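Local coordinates for protein flagellin (Burkholderia pseudomallei, PDB 4CFI) that probably polymerises, as flagellins do, into the helical filament of the bacterial flagellum and carries immunoreactive epitopes, at residues Leu112-Val117 with Thr135-Val140; Leu76-Gly81 with Val88-Thr93; Lys116-Ser121 with Ser193-Thr198. All blocks are in the same frame, centred on the assembly; numbering follows the deposited sequence.

Contact 1 (Leu112-Val117 with Thr135-Val140); sequences LGTIKV and TTQINV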
loop_
_atom_site.group_PDB
_atom_site.type_symbol
_atom_site.label_atom_id
_atom_site.label_comp_id
_atom_site.label_asym_id
_atom_site.label_seq_id
_atom_site.Cartn_x
_atom_site.Cartn_y
_atom_site.Cartn_z
ATOM N N LEU A 112 -8.837 2.334 -6.198
ATOM C CA LEU A 112 -7.615 2.979 -6.657
ATOM C C LEU A 112 -7.906 4.227 -7.472
ATOM O O LEU A 112 -7.074 5.122 -7.548
ATOM C CB LEU A 112 -6.770 1.994 -7.489
ATOM C CG LEU A 112 -6.411 0.690 -6.776
ATOM C CD1 LEU A 112 -5.624 -0.225 -7.710
ATOM C CD2 LEU A 112 -5.596 0.965 -5.520
ATOM N N GLY A 113 -9.059 4.258 -8.134
ATOM C CA GLY A 113 -9.478 5.407 -8.934
ATOM C C GLY A 113 -10.732 5.074 -9.708
ATOM O O GLY A 113 -11.111 3.908 -9.796
ATOM N N THR A 114 -11.352 6.112 -10.262
ATOM C CA THR A 114 -12.551 6.001 -11.056
ATOM C C THR A 114 -12.307 6.700 -12.395
ATOM O O THR A 114 -11.842 7.843 -12.441
ATOM C CB THR A 114 -13.722 6.660 -10.314
ATOM O OG1 THR A 114 -13.921 5.968 -9.081
ATOM C CG2 THR A 114 -15.004 6.638 -11.141
ATOM N N ILE A 115 -12.631 5.991 -13.470
ATOM C CA ILE A 115 -12.379 6.440 -14.847
ATOM C C ILE A 115 -13.718 6.745 -15.511
ATOM O O ILE A 115 -14.627 5.903 -15.498
ATOM C CB ILE A 115 -11.654 5.357 -15.694
ATOM C CG1 ILE A 115 -10.416 4.818 -14.953
ATOM C CG2 ILE A 115 -11.336 5.875 -17.086
ATOM C CD1 ILE A 115 -9.881 3.529 -15.537
ATOM N N LYS A 116 -13.857 7.942 -16.094
ATOM C CA LYS A 116 -15.052 8.266 -16.883
ATOM C C LYS A 116 -14.927 7.640 -18.269
ATOM O O LYS A 116 -13.929 7.837 -18.947
ATOM C CB LYS A 116 -15.257 9.792 -16.986
ATOM C CG LYS A 116 -16.454 10.186 -17.844
ATOM C CD LYS A 116 -16.565 11.684 -18.064
ATOM C CE LYS A 116 -17.810 12.031 -18.859
ATOM N NZ LYS A 116 -17.955 13.497 -19.064
ATOM N N VAL A 117 -15.953 6.903 -18.675
ATOM C CA VAL A 117 -15.972 6.119 -19.909
ATOM C C VAL A 117 -17.336 6.266 -20.589
ATOM O O VAL A 117 -18.233 6.919 -20.067
ATOM C CB VAL A 117 -15.688 4.615 -19.647
ATOM C CG1 VAL A 117 -14.321 4.447 -19.009
ATOM C CG2 VAL A 117 -16.786 3.961 -18.815
ATOM N N THR A 135 -22.572 2.304 -19.569
ATOM C CA THR A 135 -21.624 2.441 -18.479
ATOM C C THR A 135 -20.851 3.734 -18.674
ATOM O O THR A 135 -20.245 3.939 -19.728
ATOM C CB THR A 135 -20.663 1.242 -18.433
ATOM O OG1 THR A 135 -21.421 0.043 -18.191
ATOM C CG2 THR A 135 -19.601 1.402 -17.369
ATOM N N THR A 136 -20.870 4.585 -17.659
ATOM C CA THR A 136 -20.312 5.931 -17.719
ATOM C C THR A 136 -19.118 6.146 -16.774
ATOM O O THR A 136 -18.387 7.136 -16.923
ATOM C CB THR A 136 -21.370 7.001 -17.433
ATOM O OG1 THR A 136 -21.918 6.748 -16.135
ATOM C CG2 THR A 136 -22.495 6.956 -18.499
ATOM N N GLN A 137 -18.902 5.245 -15.812
ATOM C CA GLN A 137 -17.701 5.264 -14.964
ATOM C C GLN A 137 -17.296 3.840 -14.677
ATOM O O GLN A 137 -18.153 2.959 -14.605
ATOM C CB GLN A 137 -17.945 5.975 -13.612
ATOM C CG GLN A 137 -18.543 7.364 -13.739
ATOM C CD GLN A 137 -18.813 8.045 -12.426
ATOM O OE1 GLN A 137 -18.601 7.488 -11.369
ATOM N NE2 GLN A 137 -19.317 9.265 -12.503
ATOM N N ILE A 138 -15.991 3.631 -14.472
ATOM C CA ILE A 138 -15.484 2.361 -13.972
ATOM C C ILE A 138 -14.623 2.638 -12.751
ATOM O O ILE A 138 -13.650 3.390 -12.816
ATOM C CB ILE A 138 -14.667 1.592 -15.031
ATOM C CG1 ILE A 138 -15.543 1.310 -16.258
ATOM C CG2 ILE A 138 -14.089 0.309 -14.426
ATOM C CD1 ILE A 138 -14.741 0.783 -17.446
ATOM N N ASN A 139 -14.975 2.009 -11.637
ATOM C CA ASN A 139 -14.176 2.023 -10.421
ATOM C C ASN A 139 -13.234 0.843 -10.451
ATOM O O ASN A 139 -13.666 -0.282 -10.670
ATOM C CB ASN A 139 -15.079 1.921 -9.208
ATOM C CG ASN A 139 -16.168 2.976 -9.232
ATOM O OD1 ASN A 139 -15.896 4.183 -9.188
ATOM N ND2 ASN A 139 -17.406 2.531 -9.311
ATOM N N VAL A 140 -11.947 1.110 -10.241
ATOM C CA VAL A 140 -10.903 0.084 -10.256
ATOM C C VAL A 140 -10.504 -0.211 -8.808
ATOM O O VAL A 140 -10.061 0.683 -8.083
ATOM C CB VAL A 140 -9.692 0.559 -11.074
ATOM C CG1 VAL A 140 -8.609 -0.525 -11.132
ATOM C CG2 VAL A 140 -10.120 0.961 -12.477
#
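Leu112-Val117 and Thr135-Val140 run antiparallel as neighbouring strands of a three-stranded sheet, their axes 4.3 Å apart at the closest and their N-to-C directions at 160°. Ile115 and Ile138 form a hydrogen-bonded pair, Ile115 N giving to Ile138 O at 2.9 Å and Ile138 N to Ile115 O at 2.8 Å. Thr114 faces Asn139 and Lys116 faces Gln137 in the non-hydrogen-bonded pairs on either side of it. Toward one end Leu112 N reaches Val140 O at 2.8 Å; toward the other, Val117 N comes to Thr136 O from well above its carbonyl plane, 61° out of it, a sign that the ladder is distorted there. Thr114 and Asn139 lie side by side, pointing the same way. With chi1 at -61° the Thr114 hydroxyl sits beside its own backbone N, and OG1 donates to a lone pair of Asn139 OD1 at 2.7 Å, in the carbonyl plane. The amide is held from its other end too, since Asn139 ND2 bonds Thr151 OG1 on the third strand. Thr114 CG2 meets the Gln137 carboxamide at OE1, 3.7 Å away. On the opposite face Ile115 CD1 touches Val140 CG2 at 4.0 Å, while Val117 crosses Ile138 at about a right angle, CG2 resting 3.9 Å from Ile138 CG1. Ile115 also meets Ala203, Met206 and Val207 of helix 197-213. The sheet is thus two-sided: an apolar face of Ile115, Ile138 and Val140, on which that helix packs, and a partly exposed polar face with Asn139, its rotation fixed by hydroxyls of both flanking strands.

Contact 2 (Leu76-Gly81 with Val88-Thr93); sequences LSFQVG and VSVDLT
Four backbone hydrogen bonds tie Leu76-Gly81 to Val88-Thr93. Leu76 pairs with Val90: Leu76 N gives to Val90 O at 2.9 Å, and Val90 N returns a shorter bond to Leu76 O, 2.7 Å. Phe78 does the same with Val88, Val88 N meeting Phe78 O at 2.8 Å. Between them, on the exposed face, Ser77 and Ser89 make a non-hydrogen-bonded pair; Ser77 OG lies 3.3 Å from Ser89 OG in one of two Ser77 conformers, a long and doubtful bond. Beyond the ladder, Asp91 OD1 takes two donors: Thr93 N, nearly along its C-O axis, which makes an Asx turn, and Thr93 OG1 on its syn lone pair. Near the connecting loop, Gln79 NE2 gives to Gly81 O, with a second acceptor in Asn83 O. The other face is apolar. Val90 CG2 meets the Phe78 ring at its edge, 4.0 Å from CE2, and chi1 of -55° brings the ring edge at CD2 up to Val88 O, near the ring plane. Leu76 CD1 touches Leu92 CD1 at 3.9 Å, and Val80 CG2 meets Val88 CG2. Ile5 and Leu6 of helix 2-31 and Leu251 of helix 227-257 pack here, typical of an amphipathic beta hairpin on a helical bundle.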
loop_
_atom_site.group_PDB
_atom_site.type_symbol
_atom_site.label_atom_id
_atom_site.label_comp_id
_atom_site.label_asym_id
_atom_site.label_seq_id
_atom_site.Cartn_x
_atom_site.Cartn_y
_atom_site.Cartn_z
ATOM N N LEU A 76 16.652 -15.116 17.765
ATOM C CA LEU A 76 17.148 -15.347 19.120
ATOM C C LEU A 76 16.377 -16.479 19.798
ATOM O O LEU A 76 15.194 -16.665 19.544
ATOM C CB LEU A 76 17.009 -14.068 19.942
ATOM C CG LEU A 76 17.634 -12.800 19.358
ATOM C CD1 LEU A 76 17.393 -11.620 20.289
ATOM C CD2 LEU A 76 19.123 -13.003 19.108
ATOM N N SER A 77 17.056 -17.236 20.650
ATOM C CA SER A 77 16.427 -18.346 21.361
ATOM C C SER A 77 16.710 -18.259 22.855
ATOM O O SER A 77 17.800 -17.849 23.264
ATOM C CB SER A 77 16.908 -19.681 20.786
ATOM O OG SER A 77 16.544 -19.784 19.422
ATOM N N PHE A 78 15.705 -18.615 23.656
ATOM C CA PHE A 78 15.785 -18.562 25.129
ATOM C C PHE A 78 15.240 -19.826 25.761
ATOM O O PHE A 78 14.212 -20.338 25.324
ATOM C CB PHE A 78 14.985 -17.373 25.644
ATOM C CG PHE A 78 15.401 -16.079 25.024
ATOM C CD1 PHE A 78 16.469 -15.357 25.535
ATOM C CD2 PHE A 78 14.771 -15.620 23.884
ATOM C CE1 PHE A 78 16.880 -14.176 24.944
ATOM C CE2 PHE A 78 15.177 -14.442 23.278
ATOM C CZ PHE A 78 16.239 -13.720 23.810
ATOM N N GLN A 79 15.931 -20.317 26.789
ATOM C CA GLN A 79 15.517 -21.521 27.504
ATOM C C GLN A 79 14.408 -21.182 28.518
ATOM O O GLN A 79 14.586 -20.312 29.364
ATOM C CB GLN A 79 16.732 -22.165 28.195
ATOM C CG GLN A 79 16.473 -23.525 28.851
ATOM C CD GLN A 79 16.344 -24.674 27.858
ATOM O OE1 GLN A 79 16.945 -24.658 26.776
ATOM N NE2 GLN A 79 15.562 -25.691 28.226
ATOM N N VAL A 80 13.266 -21.863 28.402
ATOM C CA VAL A 80 12.099 -21.674 29.265
ATOM C C VAL A 80 11.629 -23.074 29.690
ATOM O O VAL A 80 10.742 -23.682 29.060
ATOM C CB VAL A 80 10.967 -20.920 28.536
ATOM C CG1 VAL A 80 9.788 -20.694 29.474
ATOM C CG2 VAL A 80 11.481 -19.609 27.964
ATOM N N GLY A 81 12.276 -23.597 30.726
ATOM C CA GLY A 81 12.063 -24.958 31.193
ATOM C C GLY A 81 13.388 -25.680 31.320
ATOM O O GLY A 81 14.424 -25.191 30.859
ATOM N N VAL A 88 12.054 -20.732 23.527
ATOM C CA VAL A 88 11.209 -19.771 22.829
ATOM C C VAL A 88 12.123 -19.040 21.863
ATOM O O VAL A 88 13.162 -18.508 22.263
ATOM C CB VAL A 88 10.545 -18.782 23.820
ATOM C CG1 VAL A 88 9.788 -17.707 23.066
ATOM C CG2 VAL A 88 9.618 -19.525 24.779
ATOM N N SER A 89 11.749 -19.056 20.589
ATOM C CA SER A 89 12.499 -18.398 19.542
ATOM C C SER A 89 11.796 -17.121 19.146
ATOM O O SER A 89 10.566 -17.056 19.105
ATOM C CB SER A 89 12.641 -19.303 18.319
ATOM O OG SER A 89 13.423 -20.437 18.642
ATOM N N VAL A 90 12.603 -16.117 18.832
ATOM C CA VAL A 90 12.114 -14.811 18.441
ATOM C C VAL A 90 12.772 -14.413 17.116
ATOM O O VAL A 90 13.993 -14.237 17.041
ATOM C CB VAL A 90 12.438 -13.774 19.532
ATOM C CG1 VAL A 90 11.807 -12.427 19.202
ATOM C CG2 VAL A 90 11.963 -14.268 20.894
ATOM N N ASP A 91 11.952 -14.281 16.077
ATOM C CA ASP A 91 12.418 -13.913 14.743
ATOM C C ASP A 91 12.532 -12.388 14.575
ATOM O O ASP A 91 11.530 -11.710 14.326
ATOM C CB ASP A 91 11.469 -14.492 13.683
ATOM C CG ASP A 91 11.920 -14.194 12.267
ATOM O OD1 ASP A 91 12.810 -13.337 12.092
ATOM O OD2 ASP A 91 11.381 -14.823 11.328
ATOM N N LEU A 92 13.762 -11.880 14.685
ATOM C CA LEU A 92 14.083 -10.461 14.479
ATOM C C LEU A 92 14.940 -10.271 13.224
ATOM O O LEU A 92 15.858 -9.435 13.183
ATOM C CB LEU A 92 14.824 -9.906 15.691
ATOM C CG LEU A 92 14.034 -9.924 16.998
ATOM C CD1 LEU A 92 14.941 -9.507 18.145
ATOM C CD2 LEU A 92 12.803 -9.033 16.909
ATOM N N THR A 93 14.614 -11.021 12.183
ATOM C CA THR A 93 15.377 -10.974 10.942
ATOM C C THR A 93 14.986 -9.828 9.993
ATOM O O THR A 93 15.769 -9.477 9.115
ATOM C CB THR A 93 15.241 -12.292 10.156
ATOM O OG1 THR A 93 13.867 -12.512 9.813
ATOM C CG2 THR A 93 15.745 -13.476 10.978
#

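Contact 3 (Lys116-Ser121 with Ser193-Thr198); sequences KVAIDS and SALSAT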
loop_
_atom_site.group_PDB
_atom_site.type_symbol
_atom_site.label_atom_id
_atom_site.label_comp_id
_atom_site.label_asym_id
_atom_site.label_seq_id
_atom_site.Cartn_x
_atom_site.Cartn_y
_atom_site.Cartn_z
ATOM N N LYS A 116 -13.857 7.942 -16.094
ATOM C CA LYS A 116 -15.052 8.266 -16.883
ATOM C C LYS A 116 -14.927 7.640 -18.269
ATOM O O LYS A 116 -13.929 7.837 -18.947
ATOM C CB LYS A 116 -15.257 9.792 -16.986
ATOM C CG LYS A 116 -16.454 10.186 -17.844
ATOM C CD LYS A 116 -16.565 11.684 -18.064
ATOM C CE LYS A 116 -17.810 12.031 -18.859
ATOM N NZ LYS A 116 -17.955 13.497 -19.064
ATOM N N VAL A 117 -15.953 6.903 -18.675
ATOM C CA VAL A 117 -15.972 6.119 -19.909
ATOM C C VAL A 117 -17.336 6.266 -20.589
ATOM O O VAL A 117 -18.233 6.919 -20.067
ATOM C CB VAL A 117 -15.688 4.615 -19.647
ATOM C CG1 VAL A 117 -14.321 4.447 -19.009
ATOM C CG2 VAL A 117 -16.786 3.961 -18.815
ATOM N N ALA A 118 -17.474 5.658 -21.763
ATOM C CA ALA A 118 -18.734 5.662 -22.513
ATOM C C ALA A 118 -18.829 4.369 -23.307
ATOM O O ALA A 118 -18.379 4.303 -24.456
ATOM C CB ALA A 118 -18.835 6.879 -23.435
ATOM N N ILE A 119 -19.362 3.323 -22.674
ATOM C CA ILE A 119 -19.396 1.986 -23.243
ATOM C C ILE A 119 -20.742 1.319 -23.021
ATOM O O ILE A 119 -21.504 1.706 -22.125
ATOM C CB ILE A 119 -18.258 1.079 -22.692
ATOM C CG1 ILE A 119 -18.416 0.841 -21.191
ATOM C CG2 ILE A 119 -16.884 1.653 -23.051
ATOM C CD1 ILE A 119 -17.316 0.011 -20.549
ATOM N N ASP A 120 -21.034 0.313 -23.843
ATOM C CA ASP A 120 -22.191 -0.529 -23.625
ATOM C C ASP A 120 -21.868 -1.694 -22.689
ATOM O O ASP A 120 -20.770 -1.795 -22.138
ATOM C CB ASP A 120 -22.811 -0.963 -24.981
ATOM C CG ASP A 120 -21.987 -1.974 -25.756
ATOM O OD1 ASP A 120 -21.055 -2.561 -25.194
ATOM O OD2 ASP A 120 -22.291 -2.140 -26.969
ATOM N N SER A 121 -22.838 -2.579 -22.487
ATOM C CA SER A 121 -22.674 -3.659 -21.507
ATOM C C SER A 121 -21.635 -4.702 -21.929
ATOM O O SER A 121 -21.208 -5.514 -21.102
ATOM C CB SER A 121 -24.021 -4.332 -21.219
ATOM O OG SER A 121 -24.554 -4.964 -22.385
ATOM N N SER A 193 -13.405 6.662 -26.658
ATOM C CA SER A 193 -13.392 7.258 -28.003
ATOM C C SER A 193 -14.618 8.107 -28.284
ATOM O O SER A 193 -14.547 9.027 -29.094
ATOM C CB SER A 193 -13.221 6.197 -29.085
ATOM O OG SER A 193 -14.244 5.227 -29.003
ATOM N N ALA A 194 -15.719 7.829 -27.591
ATOM C CA ALA A 194 -16.933 8.607 -27.797
ATOM C C ALA A 194 -16.951 9.924 -27.029
ATOM O O ALA A 194 -17.861 10.745 -27.233
ATOM C CB ALA A 194 -18.147 7.773 -27.421
ATOM N N LEU A 195 -15.990 10.095 -26.122
ATOM C CA LEU A 195 -15.900 11.268 -25.260
ATOM C C LEU A 195 -14.999 12.348 -25.870
ATOM O O LEU A 195 -14.296 12.101 -26.844
ATOM C CB LEU A 195 -15.366 10.870 -23.887
ATOM C CG LEU A 195 -16.225 9.855 -23.122
ATOM C CD1 LEU A 195 -15.526 9.495 -21.826
ATOM C CD2 LEU A 195 -17.633 10.368 -22.868
ATOM N N SER A 196 -15.029 13.544 -25.289
ATOM C CA SER A 196 -14.205 14.663 -25.731
ATOM C C SER A 196 -12.711 14.382 -25.563
ATOM O O SER A 196 -12.297 13.529 -24.770
ATOM C CB SER A 196 -14.543 15.922 -24.924
ATOM O OG SER A 196 -14.068 15.815 -23.588
ATOM N N ALA A 197 -11.887 15.154 -26.263
ATOM C CA ALA A 197 -10.431 15.065 -26.115
ATOM C C ALA A 197 -10.011 15.266 -24.654
ATOM O O ALA A 197 -9.141 14.565 -24.154
ATOM C CB ALA A 197 -9.736 16.081 -27.013
ATOM N N THR A 198 -10.657 16.195 -23.963
ATOM C CA THR A 198 -10.325 16.462 -22.576
ATOM C C THR A 198 -10.675 15.264 -21.687
ATOM O O THR A 198 -9.894 14.893 -20.807
ATOM C CB THR A 198 -11.033 17.735 -22.071
ATOM O OG1 THR A 198 -10.534 18.877 -22.783
ATOM C CG2 THR A 198 -10.800 17.932 -20.567
HETATM O O HOH W 1 -16.245 5.562 -25.858
#
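The C-terminal residues of strand 111-119 meet the loop that leads into helix 197-213, a strand-to-loop contact within the D2 region made by methyl groups and one bridging water. Ala118 is its centre. Its CB points toward the loop, where it lies 3.7 Å from Leu195 CD2 and 4.1 Å from Ala194 CB, so that one small methyl touches two loop side chains. Leu195 spreads its branches along the strand: CD2 goes to Ala118, while CD1 rests against the backbone, 3.7 Å from Lys116 O and 3.9 Å from Val117 C. With chi1 at -60°, Leu195 CG stands beside its own backbone N and the branched end is directed at the strand. Lys116 crosses this leucine obliquely, CG 4.1 Å from Leu195 CD1. Its chain then runs on fully extended, and NZ forms a salt bridge with Asp199 in the first turn of the helix. The direct contacts are van der Waals, and the water supplies a polar link: it donates a hydrogen bond to Ala118 O at 2.8 Å and accepts one from Ala194 N at 2.9 Å. It thereby serves two backbone groups that do not meet directly. Just after Leu195 the helix starts: Ser196 is its N-cap, with OG accepting from Asp199 N. The loop before helix 197-213, with its Ser196 N-cap, is thus packed on 111-119, the outermost strand of its sheet.

In the fold
Contact 2 comes first along the chain and lies apart, its centre 50 Å from that of contact 1 and 60 Å from that of contact 3, on the opposite side of the chain's centre. It belongs to the hairpin 74-79/87-92, packed on helices 2-31 and 227-257. Contacts 1 and 3 sit together in the D2 region, centres 11 Å apart, and share Lys116 and Val117 of strand 111-119. That strand pairs with 135-142 in contact 1 and meets the start of helix 197-213 in contact 3; Ile119 also packs on Ile138. The chain is thus elongated, hairpin and long helices at one end and the D2 sheet toward the other, consistent with a D2 region projecting from the filament.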